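Local coordinates for protein 2-hydroxyisobutyryl-CoA synthetase (Aquincola tertiaricarbonis, PDB 6HDY) that belongs to the AMP-binding (ANL) family of synthetases, with a large N-terminal part and a small C-terminal domain, at residues Glu13-Pro18 with Thr328-Thr333; Asn118-His123 with Gly140-Arg145; Glu412-Val417 with Glu475-Leu480. All coordinates share one frame; numbering follows the deposited sequence.

In the fold
From the N terminus, the chain first lays residues Glu13-Pro18 against Thr328-Thr333. This is contact 1, and it closes a loop of some 310 residues between the N-terminal segment and the end of strand 322-329. Contact 2 lies within that loop. It closes a much shorter one, joining the start of strand 121-126 to the start of helix 141-157. The two contacts touch: Asp143 forms a salt bridge with Arg332. Contact 3 follows in series. It packs helix 474-486 on strand 413-419 in the C-terminal part, with its centre about 49 Å from that of contact 1 and on the opposite side of the chain's centre.

Contact 1: residues Glu13-Pro18 with Thr328-Thr333; sequences EEWNFP and THLERT
Trp15 reaches the second segment with the far end of its indole. CH2 lies 4.4 Å from Leu330 CD1, which sits at the ring edge near its plane. CZ3 of Trp15 lies 4.1 Å from Glu331 OE2, and the ring and carboxylate planes are 44° apart. Arg38 touches the same indole, and its guanidinium forms a salt bridge with Glu331 OE2. The CB of Asn16 points away from the second segment, but its backbone takes part through a water. Asn16 N donates to this water at 3.1 Å, and the water donates to Glu331 OE2 at 2.6 Å. The CB of Glu331 points away from the first segment, but with CG beside the backbone N (chi1 -66°) and the chain extended beyond it, the carboxylate ends near Trp15. Its other oxygen, OE1, is hydrogen-bonded to Tyr21. The buried carboxylate is therefore held by an arginine, a tyrosine and a water, which would probably keep it ionised. The contact joins the irregular N-terminal segment to the loop that leaves strand 322-329, part of an antiparallel sheet. Helix 43-64 borders it, touching Phe17 and Leu330. Phe17 carries much of the packing. Its CG is anti to the backbone N (chi1 -170°), and the ring extends to the backbone of residues 330-332. Two carbonyl oxygens meet the ring edge near its plane: Leu330 O is 3.4 Å from CD2 of Phe17, and Arg332 O is 3.6 Å from its CZ. Arg332 O lies between the CE2 and CZ hydrogens, and the weakly positive ring rim faces carbonyl oxygens. Pro18 follows a cis peptide bond. Its CB packs on Thr333 CG2 at 3.8 Å. The same methyl, Thr333 CG2, lies 3.9 Å from Phe17 CZ.

Contact 2: residues Asn118-His123 with Gly140-Arg145; sequences NSEIFH and GRADWR
Phe122 and Trp144 both carry CG anti to the backbone N (chi1 -179° and -161°), which brings their rings together between the strand and the helix. With His123 they form an aromatic cluster at a strand-helix junction. Strand 121-126 pairs with strand 136-140, and helix 141-157 follows directly. Phe122 and His123 both face Ile139, a classic beta bulge, and both CB atoms point to the second segment. Phe122 CE2 comes over one face of the indole, 3.5 Å from Trp144 CG. His123 lies over the same face, with ND1 3.2 Å from Trp144 CH2. Neither ring lies parallel to the indole. His123 NE2 is hydrogen-bonded to Glu186 of the second subunit, and ND1 to His125, so the cluster borders the dimer interface.

Gly140 is the N-cap residue. Glu120 meets the first turn of the helix twice. Its backbone O accepts from Arg141 N at 3.3 Å, and its OE2 accepts a weak bond from Ala142 N. A carboxylate here would probably be stabilised by the helix start. A water extends this grip, donating to Glu120 OE2 and accepting from Asp143 N at 2.8 Å. Arg141 lays its CG beside the Phe122 ring. Beyond it, Arg141 NE donates to a second water at 3.2 Å, in the guanidinium plane.

Contact 3: residues Glu412-Val417 with Glu475-Leu480; sequences ELLLRV and EVFRAL
Leu414, Leu480 and Phe477 bury most of the surface in this contact. It is a helix packed on a sheet in the C-terminal domain of the AMP-binding family. Strand 413-419 belongs to a mixed sheet, and helix 474-486 crosses it. The axes of segments 413-417 and 475-480 run at 85° to each other and approach to 10.0 Å. Leu413 and Leu415 point away from this helix and pack on helix 428-446, so the strand lies between two helices.

Leu414 is central. Its CG is anti to the carbonyl carbon (chi1 -56°), and the branch ending in CD1 reaches the helix. CD1 sits over the face of the Phe477 ring, 3.9 Å from the centroid and 28° off the ring normal. This is a CH-pi contact. The nearest ring carbons are on one side, with CD1 of Leu414 3.6 Å from CD1 of Phe477. The same methyl lies 3.4 Å from the backbone oxygen of Phe477, and its other neighbours include Leu480 CB. It is therefore wedged between the ring, the helix backbone and the next inward-facing leucine. At the ring edge, near its plane, Glu412 O lies 4.4 Å from Phe477 CE1.

Leu480 comes one turn later and points to the strand. Val403 of the neighbouring strand 399-403 also touches it. Its CD2 packs against Leu414 CB at 3.9 Å. Arg416 adds the aliphatic start of its chain, while its NE forms a salt bridge with Glu453 of strand 450-454. CG of Arg416 lies 4.0 Å from Leu480 CD2.

Contact 1: residues Glu13-Pro18 with Thr328-Thr333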
loop_
_atom_site.group_PDB
_atom_site.type_symbol
_atom_site.label_atom_id
_atom_site.label_comp_id
_atom_site.label_asym_id
_atom_site.label_seq_id
_atom_site.Cartn_x
_atom_site.Cartn_y
_atom_site.Cartn_z
ATOM N N GLU A 13 14.327 8.387 -28.871
ATOM C CA GLU A 13 14.882 7.313 -28.047
ATOM C C GLU A 13 13.833 6.270 -27.751
ATOM O O GLU A 13 12.760 6.606 -27.270
ATOM C CB GLU A 13 15.472 7.846 -26.726
ATOM C CG GLU A 13 16.525 8.938 -26.849
ATOM C CD GLU A 13 16.012 10.367 -26.847
ATOM O OE1 GLU A 13 14.832 10.586 -27.204
ATOM O OE2 GLU A 13 16.807 11.274 -26.508
ATOM N N GLU A 14 14.133 5.007 -28.101
ATOM C CA GLU A 14 13.315 3.811 -27.893
ATOM C C GLU A 14 11.865 3.980 -28.359
ATOM O O GLU A 14 10.932 3.522 -27.686
ATOM C CB GLU A 14 13.417 3.358 -26.425
ATOM C CG GLU A 14 14.878 3.209 -26.046
ATOM C CD GLU A 14 15.152 2.595 -24.702
ATOM O OE1 GLU A 14 14.965 1.365 -24.572
ATOM O OE2 GLU A 14 15.652 3.324 -23.816
ATOM N N TRP A 15 11.697 4.625 -29.539
ATOM C CA TRP A 15 10.399 4.885 -30.148
ATOM C C TRP A 15 9.908 3.646 -30.870
ATOM O O TRP A 15 10.328 3.371 -31.984
ATOM C CB TRP A 15 10.467 6.105 -31.077
ATOM C CG TRP A 15 9.137 6.612 -31.559
ATOM C CD1 TRP A 15 8.707 6.682 -32.852
ATOM C CD2 TRP A 15 8.084 7.166 -30.755
ATOM N NE1 TRP A 15 7.443 7.225 -32.904
ATOM C CE2 TRP A 15 7.039 7.540 -31.632
ATOM C CE3 TRP A 15 7.918 7.384 -29.374
ATOM C CZ2 TRP A 15 5.852 8.123 -31.175
ATOM C CZ3 TRP A 15 6.732 7.936 -28.922
ATOM C CH2 TRP A 15 5.717 8.308 -29.815
ATOM N N ASN A 16 9.038 2.875 -30.212
ATOM C CA ASN A 16 8.500 1.639 -30.766
ATOM C C ASN A 16 7.156 1.303 -30.134
ATOM O O ASN A 16 6.938 1.587 -28.949
ATOM C CB ASN A 16 9.496 0.480 -30.506
ATOM C CG ASN A 16 9.328 -0.758 -31.356
ATOM O OD1 ASN A 16 9.014 -0.700 -32.555
ATOM N ND2 ASN A 16 9.630 -1.915 -30.770
ATOM N N PHE A 17 6.262 0.676 -30.930
ATOM C CA PHE A 17 4.991 0.161 -30.434
ATOM C C PHE A 17 4.848 -1.310 -30.821
ATOM O O PHE A 17 4.859 -1.612 -32.018
ATOM C CB PHE A 17 3.752 0.953 -30.868
ATOM C CG PHE A 17 2.493 0.514 -30.132
ATOM C CD1 PHE A 17 1.698 -0.520 -30.625
ATOM C CD2 PHE A 17 2.119 1.121 -28.936
ATOM C CE1 PHE A 17 0.545 -0.925 -29.948
ATOM C CE2 PHE A 17 0.954 0.730 -28.271
ATOM C CZ PHE A 17 0.182 -0.303 -28.775
ATOM N N PRO A 18 4.647 -2.230 -29.836
ATOM C CA PRO A 18 4.621 -2.015 -28.370
ATOM C C PRO A 18 5.990 -1.568 -27.855
ATOM O O PRO A 18 7.007 -2.013 -28.369
ATOM C CB PRO A 18 4.259 -3.412 -27.814
ATOM C CG PRO A 18 3.668 -4.160 -28.971
ATOM C CD PRO A 18 4.455 -3.653 -30.158
ATOM N N THR A 328 -5.009 10.262 -25.069
ATOM C CA THR A 328 -4.745 9.028 -25.808
ATOM C C THR A 328 -3.381 8.443 -25.428
ATOM O O THR A 328 -2.366 9.139 -25.514
ATOM C CB THR A 328 -4.896 9.220 -27.338
ATOM O OG1 THR A 328 -6.210 9.705 -27.644
ATOM C CG2 THR A 328 -4.627 7.929 -28.114
ATOM N N HIS A 329 -3.374 7.150 -25.025
ATOM C CA HIS A 329 -2.173 6.366 -24.738
ATOM C C HIS A 329 -1.385 6.116 -26.013
ATOM O O HIS A 329 -1.950 5.639 -27.010
ATOM C CB HIS A 329 -2.525 4.968 -24.129
ATOM C CG HIS A 329 -2.882 5.013 -22.672
ATOM N ND1 HIS A 329 -4.107 4.554 -22.212
ATOM C CD2 HIS A 329 -2.147 5.430 -21.616
ATOM C CE1 HIS A 329 -4.082 4.723 -20.900
ATOM N NE2 HIS A 329 -2.927 5.257 -20.498
ATOM N N LEU A 330 -0.063 6.365 -25.971
ATOM C CA LEU A 330 0.781 6.030 -27.139
ATOM C C LEU A 330 1.694 4.806 -26.877
ATOM O O LEU A 330 2.309 4.279 -27.803
ATOM C CB LEU A 330 1.617 7.252 -27.589
ATOM C CG LEU A 330 0.865 8.542 -27.926
ATOM C CD1 LEU A 330 1.828 9.620 -28.335
ATOM C CD2 LEU A 330 -0.158 8.311 -29.014
ATOM N N GLU A 331 1.761 4.341 -25.618
ATOM C CA GLU A 331 2.648 3.265 -25.184
ATOM C C GLU A 331 1.971 2.256 -24.256
ATOM O O GLU A 331 2.577 1.830 -23.261
ATOM C CB GLU A 331 3.906 3.868 -24.517
ATOM C CG GLU A 331 4.815 4.654 -25.458
ATOM C CD GLU A 331 6.140 5.125 -24.892
ATOM O OE1 GLU A 331 6.288 5.180 -23.652
ATOM O OE2 GLU A 331 7.041 5.434 -25.698
ATOM N N ARG A 332 0.719 1.852 -24.576
ATOM C CA ARG A 332 -0.022 0.864 -23.776
ATOM C C ARG A 332 -0.759 -0.157 -24.616
ATOM O O ARG A 332 -1.445 0.199 -25.573
ATOM C CB ARG A 332 -0.977 1.543 -22.765
ATOM C CG ARG A 332 -0.255 2.069 -21.527
ATOM C CD ARG A 332 -1.167 2.333 -20.356
ATOM N NE ARG A 332 -1.893 1.143 -19.876
ATOM C CZ ARG A 332 -2.749 1.162 -18.860
ATOM N NH1 ARG A 332 -2.987 2.293 -18.203
ATOM N NH2 ARG A 332 -3.373 0.048 -18.491
ATOM N N THR A 333 -0.614 -1.438 -24.255
ATOM C CA THR A 333 -1.279 -2.547 -24.940
ATOM C C THR A 333 -2.492 -3.060 -24.151
ATOM O O THR A 333 -3.369 -3.683 -24.736
ATOM C CB THR A 333 -0.277 -3.674 -25.227
ATOM O OG1 THR A 333 0.366 -4.045 -24.002
ATOM C CG2 THR A 333 0.762 -3.293 -26.291
HETATM O O HOH W 1 7.414 4.308 -28.027
#

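Contact 2: residues Asn118-His123 with Gly140-Arg145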
loop_
_atom_site.group_PDB
_atom_site.type_symbol
_atom_site.label_atom_id
_atom_site.label_comp_id
_atom_site.label_asym_id
_atom_site.label_seq_id
_atom_site.Cartn_x
_atom_site.Cartn_y
_atom_site.Cartn_z
ATOM N N ASN A 118 -5.867 -12.555 -20.940
ATOM C CA ASN A 118 -5.997 -12.663 -19.486
ATOM C C ASN A 118 -4.658 -12.980 -18.809
ATOM O O ASN A 118 -4.341 -12.395 -17.783
ATOM C CB ASN A 118 -7.020 -13.746 -19.141
ATOM C CG ASN A 118 -7.970 -13.348 -18.041
ATOM O OD1 ASN A 118 -8.417 -12.189 -17.950
ATOM N ND2 ASN A 118 -8.311 -14.316 -17.190
ATOM N N SER A 119 -3.871 -13.875 -19.412
ATOM C CA SER A 119 -2.557 -14.320 -18.959
ATOM C C SER A 119 -1.508 -13.212 -18.912
ATOM O O SER A 119 -0.462 -13.393 -18.295
ATOM C CB SER A 119 -2.069 -15.482 -19.827
ATOM O OG SER A 119 -1.761 -15.066 -21.147
ATOM N N GLU A 120 -1.759 -12.079 -19.568
ATOM C CA GLU A 120 -0.805 -10.978 -19.578
ATOM C C GLU A 120 -1.009 -10.029 -18.360
ATOM O O GLU A 120 -0.060 -9.320 -17.988
ATOM C CB GLU A 120 -0.843 -10.264 -20.952
ATOM C CG GLU A 120 -0.271 -8.848 -21.048
ATOM C CD GLU A 120 1.232 -8.621 -21.108
ATOM O OE1 GLU A 120 2.004 -9.609 -21.117
ATOM O OE2 GLU A 120 1.632 -7.435 -21.169
ATOM N N ILE A 121 -2.220 -10.033 -17.737
ATOM C CA ILE A 121 -2.548 -9.123 -16.617
ATOM C C ILE A 121 -1.619 -9.355 -15.417
ATOM O O ILE A 121 -1.461 -10.488 -14.926
ATOM C CB ILE A 121 -4.053 -9.124 -16.238
ATOM C CG1 ILE A 121 -4.898 -8.629 -17.437
ATOM C CG2 ILE A 121 -4.329 -8.233 -14.996
ATOM C CD1 ILE A 121 -6.123 -9.417 -17.624
ATOM N N PHE A 122 -0.958 -8.269 -15.032
ATOM C CA PHE A 122 0.038 -8.192 -13.974
ATOM C C PHE A 122 -0.521 -7.646 -12.657
ATOM O O PHE A 122 -0.228 -8.197 -11.605
ATOM C CB PHE A 122 1.207 -7.307 -14.461
ATOM C CG PHE A 122 2.375 -7.097 -13.526
ATOM C CD1 PHE A 122 3.222 -8.152 -13.192
ATOM C CD2 PHE A 122 2.638 -5.849 -12.990
ATOM C CE1 PHE A 122 4.318 -7.953 -12.346
ATOM C CE2 PHE A 122 3.734 -5.649 -12.138
ATOM C CZ PHE A 122 4.592 -6.696 -11.862
ATOM N N HIS A 123 -1.263 -6.535 -12.716
ATOM C CA HIS A 123 -1.821 -5.866 -11.542
ATOM C C HIS A 123 -3.271 -5.530 -11.740
ATOM O O HIS A 123 -3.683 -5.192 -12.854
ATOM C CB HIS A 123 -1.073 -4.576 -11.287
ATOM C CG HIS A 123 -0.027 -4.633 -10.226
ATOM N ND1 HIS A 123 0.102 -3.626 -9.307
ATOM C CD2 HIS A 123 0.957 -5.534 -10.024
ATOM C CE1 HIS A 123 1.174 -3.917 -8.599
ATOM N NE2 HIS A 123 1.707 -5.067 -8.985
ATOM N N GLY A 140 -1.276 -4.959 -17.857
ATOM C CA GLY A 140 -0.345 -5.994 -18.271
ATOM C C GLY A 140 1.057 -5.680 -17.810
ATOM O O GLY A 140 1.356 -4.532 -17.486
ATOM N N ARG A 141 1.921 -6.699 -17.777
ATOM C CA ARG A 141 3.325 -6.605 -17.362
ATOM C C ARG A 141 4.088 -5.556 -18.155
ATOM O O ARG A 141 4.810 -4.745 -17.574
ATOM C CB ARG A 141 4.002 -7.975 -17.525
ATOM C CG ARG A 141 4.901 -8.364 -16.358
ATOM C CD ARG A 141 5.249 -9.845 -16.337
ATOM N NE ARG A 141 4.093 -10.719 -16.577
ATOM C CZ ARG A 141 3.899 -11.430 -17.689
ATOM N NH1 ARG A 141 4.782 -11.376 -18.683
ATOM N NH2 ARG A 141 2.821 -12.193 -17.817
ATOM N N ALA A 142 3.917 -5.562 -19.477
ATOM C CA ALA A 142 4.579 -4.620 -20.378
ATOM C C ALA A 142 4.132 -3.206 -20.125
ATOM O O ALA A 142 4.989 -2.321 -20.074
ATOM C CB ALA A 142 4.356 -5.035 -21.835
ATOM N N ASP A 143 2.827 -2.981 -19.845
ATOM C CA ASP A 143 2.327 -1.626 -19.501
ATOM C C ASP A 143 2.868 -1.106 -18.175
ATOM O O ASP A 143 3.196 0.058 -18.089
ATOM C CB ASP A 143 0.797 -1.557 -19.507
ATOM C CG ASP A 143 0.217 -1.541 -20.895
ATOM O OD1 ASP A 143 0.992 -1.636 -21.862
ATOM O OD2 ASP A 143 -0.998 -1.434 -21.018
ATOM N N TRP A 144 2.988 -1.965 -17.166
ATOM C CA TRP A 144 3.534 -1.604 -15.851
ATOM C C TRP A 144 4.976 -1.072 -16.049
ATOM O O TRP A 144 5.348 -0.035 -15.487
ATOM C CB TRP A 144 3.481 -2.830 -14.872
ATOM C CG TRP A 144 3.596 -2.393 -13.441
ATOM C CD1 TRP A 144 4.751 -2.180 -12.748
ATOM C CD2 TRP A 144 2.532 -1.879 -12.616
ATOM N NE1 TRP A 144 4.470 -1.634 -11.512
ATOM C CE2 TRP A 144 3.112 -1.455 -11.398
ATOM C CE3 TRP A 144 1.141 -1.741 -12.786
ATOM C CZ2 TRP A 144 2.347 -0.909 -10.346
ATOM C CZ3 TRP A 144 0.377 -1.236 -11.727
ATOM C CH2 TRP A 144 0.981 -0.825 -10.529
ATOM N N ARG A 145 5.771 -1.781 -16.885
ATOM C CA ARG A 145 7.130 -1.352 -17.268
ATOM C C ARG A 145 7.089 -0.028 -18.049
ATOM O O ARG A 145 7.869 0.868 -17.740
ATOM C CB ARG A 145 7.911 -2.448 -18.038
ATOM C CG ARG A 145 8.221 -3.744 -17.237
ATOM C CD ARG A 145 8.497 -3.563 -15.737
ATOM N NE ARG A 145 9.575 -2.613 -15.421
ATOM C CZ ARG A 145 9.700 -1.989 -14.251
ATOM N NH1 ARG A 145 8.821 -2.197 -13.288
ATOM N NH2 ARG A 145 10.716 -1.161 -14.036
HETATM O O HOH W 2 0.923 -4.651 -20.946
HETATM O O HOH W 3 1.756 -11.472 -14.532
#

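Contact 3: residues Glu412-Val417 with Glu475-Leu480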
loop_
_atom_site.group_PDB
_atom_site.type_symbol
_atom_site.label_atom_id
_atom_site.label_comp_id
_atom_site.label_asym_id
_atom_site.label_seq_id
_atom_site.Cartn_x
_atom_site.Cartn_y
_atom_site.Cartn_z
ATOM N N GLU A 412 -26.747 33.531 -2.990
ATOM C CA GLU A 412 -25.498 33.796 -2.270
ATOM C C GLU A 412 -24.684 32.519 -2.066
ATOM O O GLU A 412 -25.213 31.408 -2.131
ATOM C CB GLU A 412 -25.750 34.468 -0.888
ATOM C CG GLU A 412 -26.958 35.401 -0.783
ATOM C CD GLU A 412 -28.020 34.935 0.197
ATOM O OE1 GLU A 412 -28.653 33.881 -0.051
ATOM O OE2 GLU A 412 -28.203 35.620 1.230
ATOM N N LEU A 413 -23.396 32.703 -1.764
ATOM C CA LEU A 413 -22.447 31.652 -1.472
ATOM C C LEU A 413 -22.354 31.453 0.046
ATOM O O LEU A 413 -22.033 32.395 0.754
ATOM C CB LEU A 413 -21.076 32.022 -2.065
ATOM C CG LEU A 413 -19.898 31.067 -1.754
ATOM C CD1 LEU A 413 -20.152 29.660 -2.289
ATOM C CD2 LEU A 413 -18.606 31.610 -2.312
ATOM N N LEU A 414 -22.641 30.230 0.539
ATOM C CA LEU A 414 -22.554 29.912 1.965
ATOM C C LEU A 414 -21.211 29.222 2.234
ATOM O O LEU A 414 -20.908 28.183 1.624
ATOM C CB LEU A 414 -23.734 29.034 2.463
ATOM C CG LEU A 414 -25.180 29.534 2.258
ATOM C CD1 LEU A 414 -26.167 28.566 2.865
ATOM C CD2 LEU A 414 -25.402 30.925 2.857
ATOM N N LEU A 415 -20.400 29.814 3.134
ATOM C CA LEU A 415 -19.084 29.276 3.498
ATOM C C LEU A 415 -18.964 29.068 4.999
ATOM O O LEU A 415 -19.461 29.886 5.769
ATOM C CB LEU A 415 -17.945 30.193 3.005
ATOM C CG LEU A 415 -17.823 30.487 1.490
ATOM C CD1 LEU A 415 -16.701 31.498 1.223
ATOM C CD2 LEU A 415 -17.546 29.186 0.672
ATOM N N ARG A 416 -18.350 27.945 5.407
ATOM C CA ARG A 416 -18.035 27.604 6.796
ATOM C C ARG A 416 -16.518 27.687 6.789
ATOM O O ARG A 416 -15.870 26.877 6.123
ATOM C CB ARG A 416 -18.514 26.190 7.201
ATOM C CG ARG A 416 -20.045 25.982 7.142
ATOM C CD ARG A 416 -20.455 24.738 7.923
ATOM N NE ARG A 416 -20.720 25.083 9.321
ATOM C CZ ARG A 416 -20.714 24.237 10.349
ATOM N NH1 ARG A 416 -20.438 22.949 10.162
ATOM N NH2 ARG A 416 -20.966 24.676 11.579
ATOM N N VAL A 417 -15.953 28.737 7.418
ATOM C CA VAL A 417 -14.511 28.983 7.379
ATOM C C VAL A 417 -13.852 28.916 8.766
ATOM O O VAL A 417 -14.356 29.484 9.741
ATOM C CB VAL A 417 -14.199 30.327 6.650
ATOM C CG1 VAL A 417 -12.705 30.623 6.613
ATOM C CG2 VAL A 417 -14.780 30.347 5.236
ATOM N N GLU A 475 -31.137 20.371 2.397
ATOM C CA GLU A 475 -31.539 20.561 3.793
ATOM C C GLU A 475 -30.442 21.273 4.595
ATOM O O GLU A 475 -30.758 22.140 5.409
ATOM C CB GLU A 475 -31.910 19.226 4.446
ATOM C CG GLU A 475 -33.228 18.649 3.951
ATOM C CD GLU A 475 -33.629 17.346 4.609
ATOM O OE1 GLU A 475 -32.810 16.397 4.615
ATOM O OE2 GLU A 475 -34.779 17.266 5.099
ATOM N N VAL A 476 -29.159 20.921 4.341
ATOM C CA VAL A 476 -27.993 21.520 5.001
ATOM C C VAL A 476 -27.885 23.004 4.590
ATOM O O VAL A 476 -27.644 23.864 5.445
ATOM C CB VAL A 476 -26.683 20.702 4.743
ATOM C CG1 VAL A 476 -25.461 21.399 5.323
ATOM C CG2 VAL A 476 -26.799 19.297 5.326
ATOM N N PHE A 477 -28.084 23.284 3.278
ATOM C CA PHE A 477 -28.056 24.630 2.689
ATOM C C PHE A 477 -29.122 25.534 3.323
ATOM O O PHE A 477 -28.811 26.658 3.744
ATOM C CB PHE A 477 -28.235 24.568 1.151
ATOM C CG PHE A 477 -28.253 25.920 0.468
ATOM C CD1 PHE A 477 -27.069 26.532 0.066
ATOM C CD2 PHE A 477 -29.454 26.581 0.228
ATOM C CE1 PHE A 477 -27.084 27.786 -0.555
ATOM C CE2 PHE A 477 -29.462 27.842 -0.381
ATOM C CZ PHE A 477 -28.275 28.437 -0.762
ATOM N N ARG A 478 -30.381 25.040 3.367
ATOM C CA ARG A 478 -31.501 25.781 3.924
ATOM C C ARG A 478 -31.317 26.025 5.412
ATOM O O ARG A 478 -31.475 27.164 5.842
ATOM C CB ARG A 478 -32.846 25.129 3.579
ATOM C CG ARG A 478 -33.100 25.166 2.077
ATOM C CD ARG A 478 -34.527 25.459 1.734
ATOM N NE ARG A 478 -34.679 25.761 0.312
ATOM C CZ ARG A 478 -35.506 25.120 -0.505
ATOM N NH1 ARG A 478 -36.268 24.131 -0.050
ATOM N NH2 ARG A 478 -35.589 25.468 -1.782
ATOM N N ALA A 479 -30.858 24.998 6.168
ATOM C CA ALA A 479 -30.582 25.108 7.605
ATOM C C ALA A 479 -29.522 26.162 7.894
ATOM O O ALA A 479 -29.700 26.957 8.816
ATOM C CB ALA A 479 -30.146 23.767 8.169
ATOM N N LEU A 480 -28.447 26.196 7.080
ATOM C CA LEU A 480 -27.351 27.150 7.227
ATOM C C LEU A 480 -27.790 28.582 6.893
ATOM O O LEU A 480 -27.529 29.482 7.694
ATOM C CB LEU A 480 -26.098 26.720 6.449
ATOM C CG LEU A 480 -24.832 27.605 6.592
ATOM C CD1 LEU A 480 -24.426 27.817 8.068
ATOM C CD2 LEU A 480 -23.690 27.026 5.819
#